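Local atomic coordinates of sortase family protein (PDB entry 4D7W), a protein that probably acts as a class C sortase, a cysteine transpeptidase that takes part in assembling type 2B pili on the surface of group B Streptococcus. Residues A4-M15 against I57-Y65; A27-K35 against E94-T105. All blocks are in the same frame, centred on the assembly; numbering follows the deposited sequence.

Contact 1. Residues A4-M15 against I57-Y65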
loop_
_atom_site.group_PDB
_atom_site.type_symbol
_atom_site.label_atom_id
_atom_site.label_comp_id
_atom_site.label_asym_id
_atom_site.label_seq_id
_atom_site.Cartn_x
_atom_site.Cartn_y
_atom_site.Cartn_z
ATOM N N ALA A 4 2.068 2.766 16.820
ATOM C CA ALA A 4 2.084 3.647 15.661
ATOM C C ALA A 4 0.655 3.852 15.170
ATOM O O ALA A 4 0.237 4.968 14.801
ATOM C CB ALA A 4 2.965 3.069 14.559
ATOM N N ILE A 5 -0.111 2.772 15.182
ATOM C CA ILE A 5 -1.472 2.856 14.676
ATOM C C ILE A 5 -2.332 3.659 15.643
ATOM O O ILE A 5 -3.097 4.528 15.224
ATOM C CB ILE A 5 -2.077 1.468 14.435
ATOM C CG1 ILE A 5 -1.303 0.757 13.313
ATOM C CG2 ILE A 5 -3.552 1.588 14.079
ATOM C CD1 ILE A 5 -1.810 -0.628 12.984
ATOM N N MET A 6 -2.193 3.385 16.936
ATOM C CA MET A 6 -2.929 4.140 17.950
ATOM C C MET A 6 -2.651 5.637 17.855
ATOM O O MET A 6 -3.579 6.444 17.871
ATOM C CB MET A 6 -2.585 3.641 19.355
ATOM C CG MET A 6 -3.131 2.255 19.669
ATOM S SD MET A 6 -2.981 1.799 21.414
ATOM C CE MET A 6 -1.196 1.722 21.615
ATOM N N ASP A 7 -1.372 5.998 17.755
ATOM C CA ASP A 7 -0.959 7.398 17.624
ATOM C C ASP A 7 -1.535 8.051 16.369
ATOM O O ASP A 7 -1.928 9.216 16.379
ATOM C CB ASP A 7 0.568 7.513 17.595
ATOM C CG ASP A 7 1.212 7.167 18.929
ATOM O OD1 ASP A 7 0.529 7.266 19.973
ATOM O OD2 ASP A 7 2.409 6.799 18.929
ATOM N N TYR A 8 -1.549 7.300 15.281
ATOM C CA TYR A 8 -2.101 7.790 14.030
ATOM C C TYR A 8 -3.598 8.033 14.155
ATOM O O TYR A 8 -4.105 9.086 13.754
ATOM C CB TYR A 8 -1.830 6.801 12.907
ATOM C CG TYR A 8 -2.481 7.181 11.594
ATOM C CD1 TYR A 8 -1.817 7.971 10.664
ATOM C CD2 TYR A 8 -3.767 6.733 11.285
ATOM C CE1 TYR A 8 -2.416 8.308 9.461
ATOM C CE2 TYR A 8 -4.372 7.061 10.086
ATOM C CZ TYR A 8 -3.704 7.851 9.182
ATOM O OH TYR A 8 -4.331 8.179 7.995
ATOM N N GLN A 9 -4.300 7.048 14.705
ATOM C CA GLN A 9 -5.740 7.164 14.921
ATOM C C GLN A 9 -6.064 8.379 15.779
ATOM O O GLN A 9 -6.941 9.174 15.436
ATOM C CB GLN A 9 -6.296 5.906 15.584
ATOM C CG GLN A 9 -6.301 4.677 14.697
ATOM C CD GLN A 9 -6.774 3.433 15.437
ATOM O OE1 GLN A 9 -6.764 3.384 16.664
ATOM N NE2 GLN A 9 -7.187 2.421 14.685
ATOM N N ASP A 10 -5.351 8.512 16.895
ATOM C CA ASP A 10 -5.588 9.604 17.824
ATOM C C ASP A 10 -5.387 10.962 17.159
ATOM O O ASP A 10 -6.119 11.911 17.424
ATOM C CB ASP A 10 -4.677 9.461 19.053
ATOM C CG ASP A 10 -5.099 8.310 19.946
ATOM O OD1 ASP A 10 -6.169 7.721 19.674
ATOM O OD2 ASP A 10 -4.389 8.007 20.924
ATOM N N ARG A 11 -4.401 11.051 16.283
ATOM C CA ARG A 11 -4.140 12.297 15.590
ATOM C C ARG A 11 -5.292 12.634 14.647
ATOM O O ARG A 11 -5.795 13.756 14.629
ATOM C CB ARG A 11 -2.843 12.202 14.816
ATOM C CG ARG A 11 -2.418 13.494 14.210
ATOM C CD ARG A 11 -1.261 14.038 14.986
ATOM N NE ARG A 11 -0.543 15.045 14.223
ATOM C CZ ARG A 11 0.530 15.679 14.674
ATOM N NH1 ARG A 11 0.991 15.406 15.887
ATOM N NH2 ARG A 11 1.134 16.583 13.916
ATOM N N VAL A 12 -5.714 11.645 13.873
ATOM C CA VAL A 12 -6.825 11.835 12.957
ATOM C C VAL A 12 -8.099 12.272 13.687
ATOM O O VAL A 12 -8.882 13.044 13.142
ATOM C CB VAL A 12 -7.096 10.556 12.144
ATOM C CG1 VAL A 12 -8.315 10.729 11.246
ATOM C CG2 VAL A 12 -5.890 10.210 11.303
ATOM N N THR A 13 -8.291 11.811 14.925
ATOM C CA THR A 13 -9.491 12.158 15.682
ATOM C C THR A 13 -9.692 13.675 15.805
ATOM O O THR A 13 -10.818 14.156 15.808
ATOM C CB THR A 13 -9.453 11.539 17.095
ATOM O OG1 THR A 13 -9.592 10.116 16.989
ATOM C CG2 THR A 13 -10.583 12.070 17.939
ATOM N N HIS A 14 -8.601 14.429 15.879
ATOM C CA HIS A 14 -8.697 15.859 16.153
ATOM C C HIS A 14 -8.525 16.734 14.922
ATOM O O HIS A 14 -8.445 17.957 15.027
ATOM C CB HIS A 14 -7.672 16.232 17.215
ATOM C CG HIS A 14 -7.818 15.434 18.468
ATOM N ND1 HIS A 14 -8.933 15.524 19.276
ATOM C CD2 HIS A 14 -7.017 14.498 19.030
ATOM C CE1 HIS A 14 -8.798 14.697 20.299
ATOM N NE2 HIS A 14 -7.642 14.067 20.176
ATOM N N MET A 15 -8.477 16.111 13.756
ATOM C CA MET A 15 -8.433 16.856 12.506
ATOM C C MET A 15 -9.802 17.421 12.148
ATOM O O MET A 15 -10.805 16.717 12.236
ATOM C CB MET A 15 -7.954 15.966 11.359
ATOM C CG MET A 15 -6.509 15.574 11.419
ATOM S SD MET A 15 -6.076 14.555 10.001
ATOM C CE MET A 15 -6.793 15.513 8.677
ATOM N N ILE A 57 0.183 13.354 7.884
ATOM C CA ILE A 57 -0.385 14.176 8.961
ATOM C C ILE A 57 0.622 14.455 10.075
ATOM O O ILE A 57 0.272 15.061 11.092
ATOM C CB ILE A 57 -1.614 13.527 9.594
ATOM C CG1 ILE A 57 -1.201 12.297 10.402
ATOM C CG2 ILE A 57 -2.660 13.183 8.525
ATOM C CD1 ILE A 57 -2.388 11.590 11.039
ATOM N N ASP A 58 1.860 14.004 9.885
ATOM C CA ASP A 58 2.952 14.279 10.819
ATOM C C ASP A 58 4.243 13.950 10.103
ATOM O O ASP A 58 4.225 13.681 8.917
ATOM C CB ASP A 58 2.807 13.478 12.128
ATOM C CG ASP A 58 2.700 11.959 11.907
ATOM O OD1 ASP A 58 3.334 11.414 10.976
ATOM O OD2 ASP A 58 1.971 11.305 12.682
ATOM N N LYS A 59 5.362 13.947 10.813
ATOM C CA LYS A 59 6.641 13.722 10.145
ATOM C C LYS A 59 7.099 12.254 10.087
ATOM O O LYS A 59 8.233 11.972 9.697
ATOM C CB LYS A 59 7.727 14.559 10.823
ATOM C CG LYS A 59 7.575 16.057 10.577
ATOM C CD LYS A 59 8.890 16.783 10.791
ATOM C CE LYS A 59 8.825 18.197 10.242
ATOM N NZ LYS A 59 10.173 18.715 9.847
ATOM N N THR A 60 6.220 11.326 10.452
ATOM C CA THR A 60 6.607 9.922 10.579
ATOM C C THR A 60 6.583 9.136 9.264
ATOM O O THR A 60 7.156 8.060 9.185
ATOM C CB THR A 60 5.694 9.188 11.568
ATOM O OG1 THR A 60 4.433 8.932 10.950
ATOM C CG2 THR A 60 5.460 10.031 12.805
ATOM N N GLY A 61 5.909 9.647 8.244
ATOM C CA GLY A 61 5.727 8.887 7.014
ATOM C C GLY A 61 4.525 7.932 7.017
ATOM O O GLY A 61 4.257 7.259 6.014
ATOM N N ASN A 62 3.801 7.877 8.136
ATOM C CA ASN A 62 2.717 6.910 8.337
ATOM C C ASN A 62 1.459 7.377 7.601
ATOM O O ASN A 62 0.950 8.455 7.881
ATOM C CB ASN A 62 2.452 6.738 9.840
ATOM C CG ASN A 62 1.407 5.665 10.151
ATOM O OD1 ASN A 62 0.740 5.116 9.255
ATOM N ND2 ASN A 62 1.252 5.373 11.435
ATOM N N MET A 63 0.992 6.570 6.645
ATOM C CA MET A 63 -0.130 6.923 5.760
ATOM C C MET A 63 -1.460 6.382 6.242
ATOM O O MET A 63 -2.514 6.709 5.679
ATOM C CB MET A 63 0.067 6.347 4.354
ATOM C CG MET A 63 0.967 7.049 3.410
ATOM S SD MET A 63 1.055 5.967 1.951
ATOM C CE MET A 63 2.353 6.826 1.081
ATOM N N GLY A 64 -1.403 5.489 7.222
ATOM C CA GLY A 64 -2.561 4.704 7.603
ATOM C C GLY A 64 -2.139 3.272 7.901
ATOM O O GLY A 64 -1.001 3.030 8.259
ATOM N N TYR A 65 -3.056 2.323 7.773
ATOM C CA TYR A 65 -2.749 0.960 8.144
ATOM C C TYR A 65 -3.564 -0.024 7.333
ATOM O O TYR A 65 -4.662 0.291 6.861
ATOM C CB TYR A 65 -2.974 0.734 9.645
ATOM C CG TYR A 65 -4.380 0.974 10.155
ATOM C CD1 TYR A 65 -4.805 2.249 10.541
ATOM C CD2 TYR A 65 -5.277 -0.083 10.292
ATOM C CE1 TYR A 65 -6.093 2.460 11.029
ATOM C CE2 TYR A 65 -6.573 0.121 10.774
ATOM C CZ TYR A 65 -6.972 1.391 11.143
ATOM O OH TYR A 65 -8.259 1.587 11.617
HETATM O O HOH W 1 -2.989 9.394 6.040
HETATM O O HOH W 2 -8.804 4.022 12.280
#
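Tyr8 slots its ring between backbone and side chain: Gly64 CA lies over one face, 4.0 Å from the ring centroid in a CH-pi contact, and Val12 CG2 of its own helix covers the opposite face. Glycine suits this place because at its backbone angles a CB would be jammed against Met63 O; its CA can then serve as the CH donor. At the ring edge, in plane, a water 2.7 Å from Tyr8 OH accepts its proton and donates to Met63 O; the hydroxyl also pairs with the backbone N of Leu138, so this buried polar end is held from two directions. Tyr65 offers one face to Ile5 CG2, 20° off the ring normal, and a second water sits in plane at its edge, 2.6 Å from Tyr65 OH. Over one face of the Arg11 guanidinium lies Asp58 CB.

Ile57 supplies the apolar plug. Its CG1 stands between backbone N and carbonyl carbon (chi1 70°), sending CD1 to Tyr8 CE1 at 3.6 Å and to Val12 CG2 at 3.8 Å, while its CG2 branch meets Met15 SD. The Arg11 chain runs antiparallel to the Ile57 side chain: bent at chi2, it lays Arg11 CG against Ile57 CD1 and gives Ile57 O two weak bonds, from NE at 3.2 Å and from NH2. The turn after Ile57 is shaped by Asp58 OD1, which accepts from Thr60 N (an Asx turn) and from Thr60 OG1.

Helix 4-13 thus crosses strand 62-65 at nearly a right angle, 101° between their directions. Strand 73-79 adds Pro76 beside Ile5, and helix 17-31 brings Ile23 against Met15 and Ile57.

Contact 2. Residues A27-K35 against E94-T105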
loop_
_atom_site.group_PDB
_atom_site.type_symbol
_atom_site.label_atom_id
_atom_site.label_comp_id
_atom_site.label_asym_id
_atom_site.label_seq_id
_atom_site.Cartn_x
_atom_site.Cartn_y
_atom_site.Cartn_z
ATOM N N ALA A 27 -4.558 13.991 -2.564
ATOM C CA ALA A 27 -4.145 12.621 -2.888
ATOM C C ALA A 27 -4.877 12.153 -4.136
ATOM O O ALA A 27 -4.300 11.496 -4.978
ATOM C CB ALA A 27 -4.402 11.687 -1.714
ATOM N N LYS A 28 -6.139 12.553 -4.282
ATOM C CA LYS A 28 -6.887 12.220 -5.487
ATOM C C LYS A 28 -6.284 12.889 -6.705
ATOM O O LYS A 28 -6.141 12.281 -7.762
ATOM C CB LYS A 28 -8.350 12.616 -5.336
ATOM C CG LYS A 28 -9.077 11.817 -4.283
ATOM C CD LYS A 28 -10.559 12.139 -4.334
ATOM C CE LYS A 28 -11.326 11.300 -3.351
ATOM N NZ LYS A 28 -12.766 11.690 -3.418
ATOM N N GLU A 29 -5.937 14.156 -6.562
ATOM C CA GLU A 29 -5.307 14.874 -7.650
ATOM C C GLU A 29 -4.008 14.167 -8.033
ATOM O O GLU A 29 -3.726 13.949 -9.206
ATOM C CB GLU A 29 -5.040 16.319 -7.251
ATOM C CG GLU A 29 -4.771 17.211 -8.412
ATOM C CD GLU A 29 -5.996 17.393 -9.286
ATOM O OE1 GLU A 29 -7.117 17.042 -8.843
ATOM O OE2 GLU A 29 -5.838 17.892 -10.416
ATOM N N TYR A 30 -3.221 13.812 -7.025
ATOM C CA TYR A 30 -1.977 13.088 -7.246
ATOM C C TYR A 30 -2.201 11.813 -8.058
ATOM O O TYR A 30 -1.540 11.588 -9.066
ATOM C CB TYR A 30 -1.338 12.754 -5.910
ATOM C CG TYR A 30 0.005 12.056 -6.005
ATOM C CD1 TYR A 30 1.194 12.789 -6.047
ATOM C CD2 TYR A 30 0.088 10.667 -6.011
ATOM C CE1 TYR A 30 2.426 12.158 -6.102
ATOM C CE2 TYR A 30 1.314 10.020 -6.068
ATOM C CZ TYR A 30 2.482 10.773 -6.114
ATOM O OH TYR A 30 3.696 10.130 -6.174
ATOM N N ASN A 31 -3.149 10.988 -7.628
ATOM C CA ASN A 31 -3.390 9.709 -8.296
ATOM C C ASN A 31 -3.969 9.842 -9.710
ATOM O O ASN A 31 -4.059 8.862 -10.455
ATOM C CB ASN A 31 -4.323 8.853 -7.441
ATOM C CG ASN A 31 -3.574 7.902 -6.535
ATOM O OD1 ASN A 31 -2.358 8.001 -6.386
ATOM N ND2 ASN A 31 -4.300 6.985 -5.907
ATOM N N LYS A 32 -4.379 11.048 -10.079
ATOM C CA LYS A 32 -4.895 11.278 -11.433
ATOM C C LYS A 32 -3.804 11.166 -12.485
ATOM O O LYS A 32 -4.085 10.867 -13.638
ATOM C CB LYS A 32 -5.549 12.664 -11.546
ATOM C CG LYS A 32 -6.984 12.698 -11.100
ATOM C CD LYS A 32 -7.593 14.064 -11.369
ATOM C CE LYS A 32 -9.030 14.117 -10.902
ATOM N NZ LYS A 32 -9.117 13.957 -9.427
ATOM N N GLN A 33 -2.558 11.410 -12.094
ATOM C CA GLN A 33 -1.479 11.457 -13.074
ATOM C C GLN A 33 -1.175 10.107 -13.716
ATOM O O GLN A 33 -0.681 10.051 -14.838
ATOM C CB GLN A 33 -0.201 11.996 -12.434
ATOM C CG GLN A 33 0.542 10.986 -11.587
ATOM C CD GLN A 33 1.693 11.626 -10.838
ATOM O OE1 GLN A 33 2.766 11.838 -11.405
ATOM N NE2 GLN A 33 1.470 11.964 -9.564
ATOM N N PHE A 34 -1.458 9.020 -13.009
ATOM C CA PHE A 34 -0.976 7.704 -13.454
ATOM C C PHE A 34 -1.615 7.228 -14.761
ATOM O O PHE A 34 -0.993 6.476 -15.518
ATOM C CB PHE A 34 -1.174 6.688 -12.340
ATOM C CG PHE A 34 -0.278 6.944 -11.173
ATOM C CD1 PHE A 34 1.026 6.475 -11.175
ATOM C CD2 PHE A 34 -0.709 7.727 -10.110
ATOM C CE1 PHE A 34 1.877 6.747 -10.108
ATOM C CE2 PHE A 34 0.141 8.013 -9.049
ATOM C CZ PHE A 34 1.431 7.523 -9.051
ATOM N N LYS A 35 -2.825 7.699 -15.046
ATOM C CA LYS A 35 -3.502 7.326 -16.284
ATOM C C LYS A 35 -2.640 7.693 -17.491
ATOM O O LYS A 35 -2.559 6.928 -18.451
ATOM C CB LYS A 35 -4.873 7.998 -16.386
ATOM C CG LYS A 35 -5.753 7.410 -17.483
ATOM C CD LYS A 35 -7.121 8.080 -17.546
ATOM C CE LYS A 35 -7.952 7.502 -18.687
ATOM N NZ LYS A 35 -9.288 8.154 -18.818
ATOM N N GLU A 94 7.246 3.694 -3.968
ATOM C CA GLU A 94 7.121 5.150 -4.063
ATOM C C GLU A 94 6.594 5.624 -5.424
ATOM O O GLU A 94 5.939 6.671 -5.515
ATOM C CB GLU A 94 8.478 5.811 -3.758
ATOM C CG GLU A 94 9.485 5.666 -4.880
ATOM C CD GLU A 94 10.712 6.567 -4.705
ATOM O OE1 GLU A 94 10.817 7.230 -3.648
ATOM O OE2 GLU A 94 11.564 6.611 -5.631
ATOM N N GLY A 95 6.865 4.862 -6.475
ATOM C CA GLY A 95 6.393 5.242 -7.797
ATOM C C GLY A 95 5.013 4.728 -8.176
ATOM O O GLY A 95 4.581 4.912 -9.319
ATOM N N SER A 96 4.317 4.083 -7.238
ATOM C CA SER A 96 2.988 3.543 -7.529
ATOM C C SER A 96 1.905 4.478 -7.022
ATOM O O SER A 96 2.189 5.447 -6.329
ATOM C CB SER A 96 2.817 2.132 -6.931
ATOM O OG SER A 96 2.858 2.110 -5.509
ATOM N N SER A 97 0.655 4.217 -7.397
ATOM C CA SER A 97 -0.435 5.078 -6.976
ATOM C C SER A 97 -0.615 5.024 -5.450
ATOM O O SER A 97 -0.385 3.984 -4.834
ATOM C CB SER A 97 -1.745 4.674 -7.673
ATOM O OG SER A 97 -1.558 4.491 -9.071
ATOM N N LEU A 98 -1.017 6.142 -4.843
ATOM C CA LEU A 98 -1.372 6.164 -3.410
ATOM C C LEU A 98 -2.478 5.147 -3.131
ATOM O O LEU A 98 -3.344 4.945 -3.975
ATOM C CB LEU A 98 -1.830 7.574 -2.967
ATOM C CG LEU A 98 -0.782 8.663 -3.181
ATOM C CD1 LEU A 98 -1.356 10.092 -2.999
ATOM C CD2 LEU A 98 0.404 8.409 -2.246
ATOM N N PRO A 99 -2.450 4.512 -1.947
ATOM C CA PRO A 99 -3.387 3.435 -1.598
ATOM C C PRO A 99 -4.841 3.864 -1.357
ATOM O O PRO A 99 -5.576 3.114 -0.729
ATOM C CB PRO A 99 -2.777 2.852 -0.311
ATOM C CG PRO A 99 -1.955 3.972 0.252
ATOM C CD PRO A 99 -1.372 4.644 -0.952
ATOM N N ILE A 100 -5.254 5.032 -1.835
ATOM C CA ILE A 100 -6.679 5.388 -1.805
ATOM C C ILE A 100 -7.360 5.013 -3.129
ATOM O O ILE A 100 -8.532 5.310 -3.348
ATOM C CB ILE A 100 -6.883 6.873 -1.538
ATOM C CG1 ILE A 100 -6.182 7.707 -2.621
ATOM C CG2 ILE A 100 -6.358 7.229 -0.154
ATOM C CD1 ILE A 100 -6.737 9.122 -2.771
ATOM N N GLY A 101 -6.619 4.378 -4.029
ATOM C CA GLY A 101 -7.192 3.968 -5.301
ATOM C C GLY A 101 -7.697 5.131 -6.132
ATOM O O GLY A 101 -7.165 6.244 -6.042
ATOM N N GLY A 102 -8.746 4.873 -6.915
ATOM C CA GLY A 102 -9.262 5.816 -7.890
ATOM C C GLY A 102 -9.220 5.126 -9.243
ATOM O O GLY A 102 -8.607 4.079 -9.382
ATOM N N ASP A 103 -9.872 5.697 -10.240
ATOM C CA ASP A 103 -9.829 5.139 -11.581
ATOM C C ASP A 103 -8.400 5.138 -12.145
ATOM O O ASP A 103 -7.649 6.106 -11.954
ATOM C CB ASP A 103 -10.759 5.933 -12.497
ATOM C CG ASP A 103 -10.649 5.513 -13.947
ATOM O OD1 ASP A 103 -11.284 4.501 -14.319
ATOM O OD2 ASP A 103 -9.932 6.197 -14.715
ATOM N N SER A 104 -8.035 4.061 -12.841
ATOM C CA SER A 104 -6.736 3.966 -13.499
ATOM C C SER A 104 -5.583 4.121 -12.496
ATOM O O SER A 104 -4.693 4.954 -12.694
ATOM C CB SER A 104 -6.624 5.040 -14.589
ATOM O OG SER A 104 -7.590 4.847 -15.607
ATOM N N THR A 105 -5.613 3.343 -11.414
ATOM C CA THR A 105 -4.560 3.415 -10.396
ATOM C C THR A 105 -4.067 2.021 -10.058
ATOM O O THR A 105 -4.764 1.037 -10.272
ATOM C CB THR A 105 -5.040 4.118 -9.106
ATOM O OG1 THR A 105 -6.149 3.404 -8.541
ATOM C CG2 THR A 105 -5.461 5.572 -9.397
HETATM O O HOH W 3 -4.854 7.749 -12.848
#
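Asn31 carries the polar part of this contact, reading the backbone of 94-105 with its whole amide. Asn31 OD1 takes the Leu98 N-H at 2.8 Å, in the carbonyl plane and on a lone pair. Asn31 ND2 spends both hydrogens: one goes to Leu98 O at 3.0 Å, nearly straight at 169°, the other to Gly101 O at 160°. Both acceptors lie in the amide plane, so three bonds fix its rotation. Asparagine is apt here because its short side chain offers an acceptor and a double donor side by side, and these buried backbone groups are satisfied by it.

Apolar packing continues toward the preceding turn of the helix. Tyr30 crosses Leu98 at about a right angle, with Tyr30 CD2 tight on Leu98 CD1 at 3.4 Å. Ala27, small enough to admit two branched neighbours, places CB 3.6 Å from Ile100 CD1 and also touches Leu98 CD1.

The ring of Phe34 is enclosed largely by backbone and polar residues. Ser97 lies over one face, its CA 3.9 Å from the ring centroid in a CH-pi contact and its OG above the rim, where it also bonds His106 N. Gln33 CG covers the opposite face, and Gly95 O comes to the ring edge near its plane.

At the exposed end the extended Lys35 lays CG 3.7 Å from Ser104 OG, a hydroxyl that bonds Asp103 OD2 and Gly165 N. Lys35 NZ stays 4.6 Å from Asp103 OD2, too far for a salt bridge, though the opposite charges may still attract weakly.

Helices of an N-terminal extension packed on the sortase beta-barrel are consistent with a class C sortase; here the loop joining strands 90-92 and 105-115 receives the end of helix 17-31 and the start of the short helix after it.

From the N terminus the chain lays down helix 3-13, then helix 17-31 and the short helix 34-37 that follows it; the first gives contact 1 its first half, the other two contact 2. Contact 1 closes first, when the chain, after 41 mostly helical residues, returns at 57-65 and enters strand 62-68. Contact 2 closes later, once strands 62-68, 73-79 and 90-92 are made and 94-105 reaches the end of helix 17-31 and the start of helix 34-37. The two loops therefore cross. Their centres lie about 21 Å apart, yet they meet where Met63 SD packs 4.0 Å from Pro99 CG. Together they fasten N-terminal helices to separate parts of the sortase sheet: the start of strand 62-68 and the approach to strand 105-115.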